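Local coordinates for protein glycoside hydrolase family 12 (Spirochaeta thermophila, PDB 5LU3) that probably hydrolyses cellulose as a whole enzyme, this chain being its family 64 carbohydrate-binding module, a calcium-binding domain of two packed beta sheets, at residues M6-S11 / D23-T28; G32-S37 / N52-Q57; L43-N48 / G66-H71. One frame throughout, in Å; residues are numbered along the deposited sequence.

Contact 1 (M6-S11 / D23-T28)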
loop_
_atom_site.group_PDB
_atom_site.type_symbol
_atom_site.label_atom_id
_atom_site.label_comp_id
_atom_site.label_asym_id
_atom_site.label_seq_id
_atom_site.Cartn_x
_atom_site.Cartn_y
_atom_site.Cartn_z
ATOM N N MET A 6 6.117 -8.008 3.902
ATOM C CA MET A 6 7.177 -7.129 3.458
ATOM C C MET A 6 7.409 -6.006 4.451
ATOM O O MET A 6 6.645 -5.831 5.419
ATOM C CB MET A 6 6.912 -6.635 2.047
ATOM C CG MET A 6 5.626 -5.863 1.866
ATOM S SD MET A 6 5.595 -4.183 2.582
ATOM C CE MET A 6 3.928 -3.739 2.076
ATOM N N ASP A 7 8.504 -5.277 4.207
ATOM C CA ASP A 7 8.956 -4.192 5.045
ATOM C C ASP A 7 8.921 -2.909 4.222
ATOM O O ASP A 7 9.180 -2.930 3.015
ATOM C CB ASP A 7 10.413 -4.432 5.516
ATOM C CG ASP A 7 10.577 -5.750 6.260
ATOM O OD1 ASP A 7 9.713 -6.034 7.128
ATOM O OD2 ASP A 7 11.554 -6.495 5.981
ATOM N N LEU A 8 8.641 -1.802 4.892
ATOM C CA LEU A 8 8.723 -0.490 4.251
ATOM C C LEU A 8 10.141 0.052 4.288
ATOM O O LEU A 8 10.907 -0.278 5.228
ATOM C CB LEU A 8 7.746 0.491 4.896
ATOM C CG LEU A 8 6.361 0.550 4.243
ATOM C CD1 LEU A 8 5.685 -0.738 3.988
ATOM C CD2 LEU A 8 5.455 1.474 5.040
ATOM N N PRO A 9 10.533 0.892 3.321
ATOM C CA PRO A 9 9.721 1.302 2.187
ATOM C C PRO A 9 9.555 0.170 1.185
ATOM O O PRO A 9 10.402 -0.714 1.107
ATOM C CB PRO A 9 10.537 2.436 1.573
ATOM C CG PRO A 9 11.930 2.134 1.968
ATOM C CD PRO A 9 11.853 1.514 3.305
ATOM N N PHE A 10 8.450 0.222 0.440
ATOM C CA PHE A 10 8.094 -0.835 -0.467
ATOM C C PHE A 10 7.520 -0.239 -1.736
ATOM O O PHE A 10 6.713 0.681 -1.675
ATOM C CB PHE A 10 7.055 -1.768 0.169
ATOM C CG PHE A 10 6.609 -2.871 -0.745
ATOM C CD1 PHE A 10 7.394 -3.994 -0.918
ATOM C CD2 PHE A 10 5.391 -2.798 -1.423
ATOM C CE1 PHE A 10 6.969 -5.023 -1.770
ATOM C CE2 PHE A 10 4.975 -3.831 -2.247
ATOM C CZ PHE A 10 5.760 -4.924 -2.425
ATOM N N SER A 11 7.932 -0.752 -2.883
ATOM C CA SER A 11 7.231 -0.411 -4.123
ATOM C C SER A 11 7.134 -1.590 -5.013
ATOM O O SER A 11 7.853 -2.552 -4.857
ATOM C CB SER A 11 7.885 0.729 -4.870
ATOM O OG SER A 11 9.182 0.401 -5.244
ATOM N N ASP A 23 3.574 -4.703 9.072
ATOM C CA ASP A 23 3.236 -4.004 10.302
ATOM C C ASP A 23 3.984 -2.669 10.413
ATOM O O ASP A 23 4.089 -2.142 11.521
ATOM C CB ASP A 23 3.419 -4.880 11.542
ATOM C CG ASP A 23 4.853 -5.227 11.830
ATOM O OD1 ASP A 23 5.716 -4.938 10.999
ATOM O OD2 ASP A 23 5.135 -5.797 12.923
ATOM N N ASP A 24 4.473 -2.124 9.282
ATOM C CA ASP A 24 5.433 -1.005 9.318
ATOM C C ASP A 24 4.794 0.363 9.061
ATOM O O ASP A 24 5.525 1.354 9.009
ATOM C CB ASP A 24 6.525 -1.209 8.253
ATOM C CG ASP A 24 7.504 -2.240 8.576
ATOM O OD1 ASP A 24 7.599 -2.692 9.726
ATOM O OD2 ASP A 24 8.310 -2.595 7.648
ATOM N N PHE A 25 3.472 0.435 8.849
ATOM C CA PHE A 25 2.878 1.751 8.588
ATOM C C PHE A 25 3.015 2.689 9.780
ATOM O O PHE A 25 2.936 2.268 10.930
ATOM C CB PHE A 25 1.381 1.669 8.266
ATOM C CG PHE A 25 1.038 1.349 6.840
ATOM C CD1 PHE A 25 1.838 0.588 6.023
ATOM C CD2 PHE A 25 -0.132 1.868 6.303
ATOM C CE1 PHE A 25 1.475 0.320 4.701
ATOM C CE2 PHE A 25 -0.506 1.615 4.996
ATOM C CZ PHE A 25 0.284 0.821 4.201
ATOM N N SER A 26 3.136 3.978 9.489
ATOM C CA SER A 26 3.078 4.992 10.535
ATOM C C SER A 26 1.696 4.958 11.215
ATOM O O SER A 26 0.666 4.912 10.528
ATOM C CB SER A 26 3.301 6.388 9.945
ATOM O OG SER A 26 3.448 7.323 11.011
ATOM N N THR A 27 1.690 4.970 12.538
ATOM C CA THR A 27 0.481 5.172 13.318
ATOM C C THR A 27 0.444 6.506 14.024
ATOM O O THR A 27 -0.443 6.745 14.832
ATOM C CB THR A 27 0.331 4.063 14.361
ATOM O OG1 THR A 27 1.453 4.082 15.247
ATOM C CG2 THR A 27 0.227 2.710 13.695
ATOM N N THR A 28 1.463 7.314 13.832
ATOM C CA THR A 28 1.450 8.673 14.272
ATOM C C THR A 28 1.335 9.574 13.049
ATOM O O THR A 28 1.690 9.201 11.923
ATOM C CB THR A 28 2.688 9.001 15.097
ATOM O OG1 THR A 28 3.830 8.774 14.310
ATOM C CG2 THR A 28 2.785 8.120 16.316
HETATM O O HOH W 1 6.172 -6.242 8.251
#

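Contact 2 (G32-S37 / N52-Q57). With 2NV (3,6,9,12,15-pentaoxaoctadecan-17-amine), chain B; FMT (formic acid), chain F.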
loop_
_atom_site.group_PDB
_atom_site.type_symbol
_atom_site.label_atom_id
_atom_site.label_comp_id
_atom_site.label_asym_id
_atom_site.label_seq_id
_atom_site.Cartn_x
_atom_site.Cartn_y
_atom_site.Cartn_z
ATOM N N GLY A 32 4.562 12.982 5.660
ATOM C CA GLY A 32 5.597 12.462 4.811
ATOM C C GLY A 32 5.638 10.977 4.565
ATOM O O GLY A 32 6.367 10.535 3.713
ATOM N N ARG A 33 4.877 10.203 5.334
ATOM C CA ARG A 33 4.882 8.740 5.207
ATOM C C ARG A 33 3.562 8.360 4.590
ATOM O O ARG A 33 2.522 8.536 5.213
ATOM C CB ARG A 33 5.114 8.100 6.574
ATOM C CG ARG A 33 6.566 8.272 7.004
ATOM C CD ARG A 33 6.888 7.444 8.239
ATOM N NE ARG A 33 6.713 6.033 7.957
ATOM C CZ ARG A 33 6.637 5.028 8.819
ATOM N NH1 ARG A 33 6.763 5.187 10.152
ATOM N NH2 ARG A 33 6.467 3.829 8.289
ATOM N N TYR A 34 3.607 7.897 3.343
ATOM C CA TYR A 34 2.411 7.795 2.495
ATOM C C TYR A 34 2.401 6.527 1.679
ATOM O O TYR A 34 3.361 5.748 1.662
ATOM C CB TYR A 34 2.324 9.062 1.589
ATOM C CG TYR A 34 3.390 9.068 0.524
ATOM C CD1 TYR A 34 4.641 9.593 0.766
ATOM C CD2 TYR A 34 3.158 8.515 -0.730
ATOM C CE1 TYR A 34 5.636 9.511 -0.181
ATOM C CE2 TYR A 34 4.141 8.459 -1.676
ATOM C CZ TYR A 34 5.376 8.953 -1.397
ATOM O OH TYR A 34 6.342 8.887 -2.369
ATOM N N VAL A 35 1.248 6.336 1.054
ATOM C CA VAL A 35 1.005 5.321 0.021
ATOM C C VAL A 35 0.490 6.060 -1.207
ATOM O O VAL A 35 -0.359 6.965 -1.089
ATOM C CB VAL A 35 -0.073 4.311 0.491
ATOM C CG1 VAL A 35 -0.375 3.279 -0.593
ATOM C CG2 VAL A 35 0.373 3.585 1.756
ATOM N N ASN A 36 1.005 5.716 -2.387
ATOM C CA ASN A 36 0.460 6.259 -3.626
ATOM C C ASN A 36 0.551 5.212 -4.717
ATOM O O ASN A 36 1.346 4.279 -4.634
ATOM C CB ASN A 36 1.221 7.563 -4.005
ATOM C CG ASN A 36 0.475 8.417 -4.997
ATOM O OD1 ASN A 36 -0.745 8.289 -5.165
ATOM N ND2 ASN A 36 1.193 9.292 -5.659
ATOM N N SER A 37 -0.302 5.347 -5.720
ATOM C CA SER A 37 -0.360 4.398 -6.802
ATOM C C SER A 37 -0.887 5.089 -8.035
ATOM O O SER A 37 -1.533 6.129 -7.967
ATOM C CB SER A 37 -1.211 3.190 -6.416
ATOM O OG SER A 37 -2.527 3.578 -6.023
ATOM N N ASN A 52 -5.259 4.130 -6.863
ATOM C CA ASN A 52 -4.764 5.293 -7.576
ATOM C C ASN A 52 -4.956 6.609 -6.814
ATOM O O ASN A 52 -5.103 7.674 -7.437
ATOM C CB ASN A 52 -5.388 5.369 -8.978
ATOM C CG ASN A 52 -5.119 4.135 -9.807
ATOM O OD1 ASN A 52 -4.049 3.555 -9.733
ATOM N ND2 ASN A 52 -6.101 3.713 -10.580
ATOM N N ARG A 53 -4.890 6.534 -5.483
ATOM C CA ARG A 53 -5.074 7.694 -4.620
ATOM C C ARG A 53 -3.934 7.789 -3.622
ATOM O O ARG A 53 -3.451 6.794 -3.115
ATOM C CB ARG A 53 -6.406 7.606 -3.874
ATOM C CG ARG A 53 -7.599 7.621 -4.803
ATOM C CD ARG A 53 -8.924 7.460 -4.069
ATOM N NE ARG A 53 -10.017 7.455 -5.031
ATOM C CZ ARG A 53 -10.755 8.501 -5.403
ATOM N NH1 ARG A 53 -10.637 9.692 -4.834
ATOM N NH2 ARG A 53 -11.697 8.322 -6.320
ATOM N N TRP A 54 -3.548 9.020 -3.313
ATOM C CA TRP A 54 -2.537 9.296 -2.322
ATOM C C TRP A 54 -3.187 9.311 -0.940
ATOM O O TRP A 54 -4.217 9.978 -0.725
ATOM C CB TRP A 54 -1.914 10.654 -2.612
ATOM C CG TRP A 54 -0.697 11.007 -1.806
ATOM C CD1 TRP A 54 0.575 11.035 -2.268
ATOM C CD2 TRP A 54 -0.636 11.512 -0.451
ATOM N NE1 TRP A 54 1.437 11.463 -1.290
ATOM C CE2 TRP A 54 0.720 11.770 -0.164
ATOM C CE3 TRP A 54 -1.584 11.769 0.540
ATOM C CZ2 TRP A 54 1.153 12.264 1.067
ATOM C CZ3 TRP A 54 -1.135 12.264 1.781
ATOM C CH2 TRP A 54 0.220 12.506 2.029
ATOM N N VAL A 55 -2.585 8.582 -0.010
ATOM C CA VAL A 55 -3.041 8.573 1.374
ATOM C C VAL A 55 -1.845 8.469 2.312
ATOM O O VAL A 55 -0.871 7.799 2.010
ATOM C CB VAL A 55 -4.027 7.377 1.598
ATOM C CG1 VAL A 55 -3.379 6.024 1.364
ATOM C CG2 VAL A 55 -4.667 7.388 2.964
ATOM N N ALA A 56 -1.901 9.162 3.441
ATOM C CA ALA A 56 -0.855 9.020 4.423
ATOM C C ALA A 56 -1.051 7.698 5.130
ATOM O O ALA A 56 -2.187 7.262 5.372
ATOM C CB ALA A 56 -0.864 10.175 5.399
ATOM N N GLN A 57 0.046 7.048 5.489
ATOM C CA GLN A 57 -0.051 5.787 6.211
ATOM C C GLN A 57 -0.895 5.875 7.473
ATOM O O GLN A 57 -1.676 4.962 7.760
ATOM C CB GLN A 57 1.340 5.282 6.537
ATOM C CG GLN A 57 2.142 4.846 5.305
ATOM C CD GLN A 57 3.617 4.713 5.583
ATOM O OE1 GLN A 57 4.025 4.438 6.721
ATOM N NE2 GLN A 57 4.426 4.914 4.564
HETATM N N1 2NV B . 5.626 20.137 0.804
HETATM C C2 2NV B . 5.139 19.680 -0.485
HETATM C C3 2NV B . 4.713 18.228 -0.278
HETATM O O4 2NV B . 4.742 17.479 -1.454
HETATM C C5 2NV B . 4.024 16.249 -1.423
HETATM C C6 2NV B . 2.514 16.500 -1.260
HETATM O O7 2NV B . 1.878 15.281 -1.038
HETATM C C8 2NV B . 0.499 15.373 -0.804
HETATM C C9 2NV B . -0.162 15.475 -2.146
HETATM O O10 2NV B . -0.138 14.263 -2.792
HETATM C C11 2NV B . -1.239 14.122 -3.686
HETATM C C12 2NV B . -0.900 14.969 -4.888
HETATM O O13 2NV B . -1.905 15.180 -5.818
HETATM C C14 2NV B . -1.599 16.164 -6.803
HETATM C C15 2NV B . -1.723 17.535 -6.144
HETATM O O16 2NV B . -1.494 18.631 -7.003
HETATM C C17 2NV B . -1.604 19.895 -6.385
HETATM C C18 2NV B . -3.055 20.394 -6.432
HETATM C C2A 2NV B . 3.963 20.601 -0.848
HETATM C C FMT F . 8.510 4.489 5.545
HETATM O O1 FMT F . 7.284 4.955 5.443
HETATM O O2 FMT F . 9.245 3.946 4.562
HETATM O O HOH W 2 -2.708 4.254 -3.437
HETATM O O HOH W 3 -2.539 8.230 -9.400
#

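Contact 3 (L43-N48 / G66-H71)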
loop_
_atom_site.group_PDB
_atom_site.type_symbol
_atom_site.label_atom_id
_atom_site.label_comp_id
_atom_site.label_asym_id
_atom_site.label_seq_id
_atom_site.Cartn_x
_atom_site.Cartn_y
_atom_site.Cartn_z
ATOM N N LEU A 43 -6.289 -1.141 -5.416
ATOM C CA LEU A 43 -5.401 -1.135 -4.258
ATOM C C LEU A 43 -6.260 -0.996 -3.022
ATOM O O LEU A 43 -6.825 0.055 -2.775
ATOM C CB LEU A 43 -4.364 -0.034 -4.320
ATOM C CG LEU A 43 -3.278 -0.268 -3.253
ATOM C CD1 LEU A 43 -2.332 -1.379 -3.619
ATOM C CD2 LEU A 43 -2.594 1.015 -2.879
ATOM N N GLU A 44 -6.405 -2.096 -2.303
ATOM C CA GLU A 44 -7.256 -2.151 -1.129
ATOM C C GLU A 44 -6.376 -2.468 0.079
ATOM O O GLU A 44 -5.519 -3.361 -0.017
ATOM C CB GLU A 44 -8.304 -3.268 -1.300
ATOM C CG GLU A 44 -9.509 -3.190 -0.439
ATOM C CD GLU A 44 -10.609 -4.065 -1.008
ATOM O OE1 GLU A 44 -11.153 -3.759 -2.088
ATOM O OE2 GLU A 44 -10.871 -5.076 -0.369
ATOM N N ILE A 45 -6.569 -1.759 1.190
ATOM C CA ILE A 45 -5.787 -2.014 2.417
ATOM C C ILE A 45 -6.766 -2.135 3.557
ATOM O O ILE A 45 -7.519 -1.196 3.836
ATOM C CB ILE A 45 -4.748 -0.940 2.704
ATOM C CG1 ILE A 45 -3.874 -0.663 1.467
ATOM C CG2 ILE A 45 -3.902 -1.362 3.904
ATOM C CD1 ILE A 45 -2.892 0.457 1.668
ATOM N N ASN A 46 -6.818 -3.329 4.168
ATOM C CA ASN A 46 -7.776 -3.589 5.240
ATOM C C ASN A 46 -9.209 -3.237 4.879
ATOM O O ASN A 46 -9.948 -2.682 5.670
ATOM C CB ASN A 46 -7.345 -2.959 6.537
ATOM C CG ASN A 46 -6.018 -3.491 7.018
ATOM O OD1 ASN A 46 -5.615 -4.620 6.678
ATOM N ND2 ASN A 46 -5.314 -2.676 7.816
ATOM N N GLY A 47 -9.567 -3.568 3.634
ATOM C CA GLY A 47 -10.921 -3.310 3.155
ATOM C C GLY A 47 -11.233 -1.904 2.711
ATOM O O GLY A 47 -12.392 -1.629 2.365
ATOM N N ASN A 48 -10.223 -1.042 2.690
ATOM C CA ASN A 48 -10.414 0.322 2.281
ATOM C C ASN A 48 -9.817 0.530 0.910
ATOM O O ASN A 48 -8.708 0.078 0.605
ATOM C CB ASN A 48 -9.731 1.236 3.276
ATOM C CG ASN A 48 -10.253 1.023 4.655
ATOM O OD1 ASN A 48 -11.358 1.449 4.973
ATOM N ND2 ASN A 48 -9.479 0.362 5.479
ATOM N N GLY A 66 -2.853 -5.417 14.280
ATOM C CA GLY A 66 -1.806 -4.433 14.051
ATOM C C GLY A 66 -1.128 -4.467 12.683
ATOM O O GLY A 66 -0.142 -3.798 12.480
ATOM N N TYR A 67 -1.633 -5.267 11.765
ATOM C CA TYR A 67 -1.090 -5.359 10.429
ATOM C C TYR A 67 -1.935 -4.624 9.404
ATOM O O TYR A 67 -3.099 -4.312 9.605
ATOM C CB TYR A 67 -0.945 -6.840 10.004
ATOM C CG TYR A 67 0.373 -7.444 10.417
ATOM C CD1 TYR A 67 0.643 -7.795 11.729
ATOM C CD2 TYR A 67 1.353 -7.682 9.480
ATOM C CE1 TYR A 67 1.883 -8.338 12.075
ATOM C CE2 TYR A 67 2.567 -8.203 9.797
ATOM C CZ TYR A 67 2.843 -8.526 11.085
ATOM O OH TYR A 67 4.092 -9.042 11.383
ATOM N N TRP A 68 -1.287 -4.369 8.268
ATOM C CA TRP A 68 -1.939 -3.830 7.085
ATOM C C TRP A 68 -1.881 -4.891 5.989
ATOM O O TRP A 68 -0.791 -5.316 5.596
ATOM C CB TRP A 68 -1.276 -2.500 6.641
ATOM C CG TRP A 68 -1.553 -1.381 7.601
ATOM C CD1 TRP A 68 -2.539 -0.467 7.508
ATOM C CD2 TRP A 68 -0.850 -1.090 8.800
ATOM N NE1 TRP A 68 -2.501 0.401 8.566
ATOM C CE2 TRP A 68 -1.472 0.025 9.391
ATOM C CE3 TRP A 68 0.244 -1.658 9.435
ATOM C CZ2 TRP A 68 -1.021 0.584 10.595
ATOM C CZ3 TRP A 68 0.686 -1.102 10.630
ATOM C CH2 TRP A 68 0.052 0.002 11.188
ATOM N N TYR A 69 -3.063 -5.298 5.521
ATOM C CA TYR A 69 -3.243 -6.333 4.506
ATOM C C TYR A 69 -3.623 -5.669 3.195
ATOM O O TYR A 69 -4.665 -5.017 3.100
ATOM C CB TYR A 69 -4.353 -7.297 4.965
ATOM C CG TYR A 69 -3.938 -8.093 6.177
ATOM C CD1 TYR A 69 -3.270 -9.310 6.047
ATOM C CD2 TYR A 69 -4.203 -7.645 7.460
ATOM C CE1 TYR A 69 -2.859 -10.019 7.146
ATOM C CE2 TYR A 69 -3.757 -8.360 8.584
ATOM C CZ TYR A 69 -3.109 -9.565 8.416
ATOM O OH TYR A 69 -2.668 -10.319 9.501
ATOM N N ILE A 70 -2.737 -5.812 2.212
ATOM C CA ILE A 70 -2.797 -5.059 0.955
ATOM C C ILE A 70 -3.088 -5.996 -0.199
ATOM O O ILE A 70 -2.401 -7.005 -0.367
ATOM C CB ILE A 70 -1.443 -4.372 0.719
ATOM C CG1 ILE A 70 -1.050 -3.490 1.909
ATOM C CG2 ILE A 70 -1.474 -3.576 -0.577
ATOM C CD1 ILE A 70 0.396 -3.572 2.259
ATOM N N HIS A 71 -4.090 -5.621 -0.992
ATOM C CA HIS A 71 -4.423 -6.323 -2.220
ATOM C C HIS A 71 -4.208 -5.374 -3.383
ATOM O O HIS A 71 -4.814 -4.315 -3.446
ATOM C CB HIS A 71 -5.878 -6.748 -2.136
ATOM C CG HIS A 71 -6.379 -7.517 -3.309
ATOM N ND1 HIS A 71 -7.706 -7.835 -3.425
ATOM C CD2 HIS A 71 -5.785 -7.983 -4.441
ATOM C CE1 HIS A 71 -7.914 -8.501 -4.547
ATOM N NE2 HIS A 71 -6.766 -8.595 -5.187
HETATM O O HOH W 4 -9.726 -6.933 -2.031
#

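Contact 1 (M6-S11 / D23-T28)
Leu8 and Asp24 lead a loop-to-loop contact at the calcium end of the module, where 6-11 crosses from one sheet to the other beside the loop 23-28 that follows strand 16-22. The backbone of Leu8 is held by a carboxylate: its N donates to Asp24 OD2 at 2.9 Å, with an N-H...O angle of 157°. OD2 uses its anti lone pair for this bond, while the other oxygen, OD1, is a calcium ligand. Aspartate suits the place because its two oxygens do two jobs. With CG beside the backbone N (chi1 -74°), the short side chain reaches across to Leu8. Asp7 belongs to the same calcium site, and its OD1 lies 3.8 Å from Asp24 OD2, a closeness of like charges that the ion probably eases. Asp23 also binds the metal through OD1, and its backbone N is joined to Met6 O by a bridging water. With an alanine here in place of Asp24, Leu8 N would probably be left without its acceptor and the calcium would probably lose a ligand. Next to the polar part the contact turns apolar: one methyl of the branched leucine side chain, Leu8 CD2, comes obliquely to the ring of Phe25, 3.9 Å from its CD1. Phe25 reaches inward between the sheets, stacking on Trp68 of strand 68-74 and touching Val35 of strand 33-40 and Met83 of strand 80-85, while Phe10, entering strand 10-13, pairs by its backbone with Met83.

Contact 2 (G32-S37 / N52-Q57)
Tyr34 and Trp54 carry this contact, their rings lying within 10° of parallel but displaced, with little of one over the other; the Tyr34 ring and the five-membered ring of Trp54 are centred 4.8 Å apart. Tyr34 CB sits against one face of the indole, touching CZ2 of Trp54 at 3.4 Å. Because CG of Trp54 is anti to its backbone N (chi1 -171°), the indole lies flat along the strand, and its opposite face receives the polyether 2NV, whose O10 is 3.3 Å from CD1 of Trp54. A flat aromatic offered in this way is consistent with the planar binding surface of type A modules. Behind it, Val35 and Val55 form a hydrogen-bonded antiparallel pair, Val35 N reaching Val55 O at 2.7 Å. Gln57 suits the turn-off of the strand because its amide works both ways: NE2 donates to Tyr34 O from above the carbonyl plane at 3.2 Å and also to a formic acid, while OE1 accepts from Ser26 N. Strand 55-56 thereby edges the four-stranded sheet against 33-40, whose far side pairs with 80-85 through Tyr34 and Lys84.

Contact 3 (L43-N48 / G66-H71)
Ile45, which packs on Ile70, has its carbonyl O gripped by two donors of one residue, Asn48 N at 2.9 Å and Asn48 ND2 at 3.0 Å. Just before it on the strand, His71 N gives its hydrogen to Glu44 O at 2.8 Å in an almost straight bond (172°), and Glu44 N returns one to His71 O, making a hydrogen-bonded antiparallel pair. Ile45 with Ile70 is the next, non-hydrogen-bonded pair; their side chains lie alongside each other and point the same way, CG1 of Ile45 to CG1 of Ile70 at 4.0 Å. Leu43 CD1 extends this apolar row, touching Ile70 CG2 at 3.8 Å, while Ile45 CG2 meets the edge of the Trp68 ring. These branched and aromatic residues suit the buried side. The backbone N of Asn46 donates to Tyr69 O, and its side-chain OD1 takes the hydrogen of Tyr69 N at 2.9 Å, the donor standing above the carbonyl plane. ND2 of Asn46 donates to Tyr67 O at 3.3 Å and to Pro61 O as well, so the amide is fixed on both ends. On the other side of the sheet a water bonds His71 ND1 and, weakly, Glu44 OE2, while His71 NE2 is hydrogen-bonded to Glu17. Asn46 and Gly47, both with positive phi, make the type I' turn from Ile45 to Asn48; since Ile45 N also donates to Asn48 O at 2.9 Å, it is a tight two-residue beta hairpin, its first strand antiparallel to strand 68-74 in the five-stranded sheet of this beta sandwich.

Contacts 2 and 3 are strand pairings, one in each sheet of the sandwich, and they meet where Val35 packs on Leu43 across the interior. Contact 1 is a loop closure at one end, with no backbone-to-backbone pairing across it: a carboxylate, a metal and a single apolar touch do the work. It reaches both others, sending Asp24 O to Arg33 of contact 2 and Met6 onto Ile70 of contact 3. All three are only partly buried, each having an inward apolar side. Their outward chemistry differs: calcium and acids in 6-11/23-28, an aromatic face in 32-37/52-57, and a hairpin amide in 43-48/66-71.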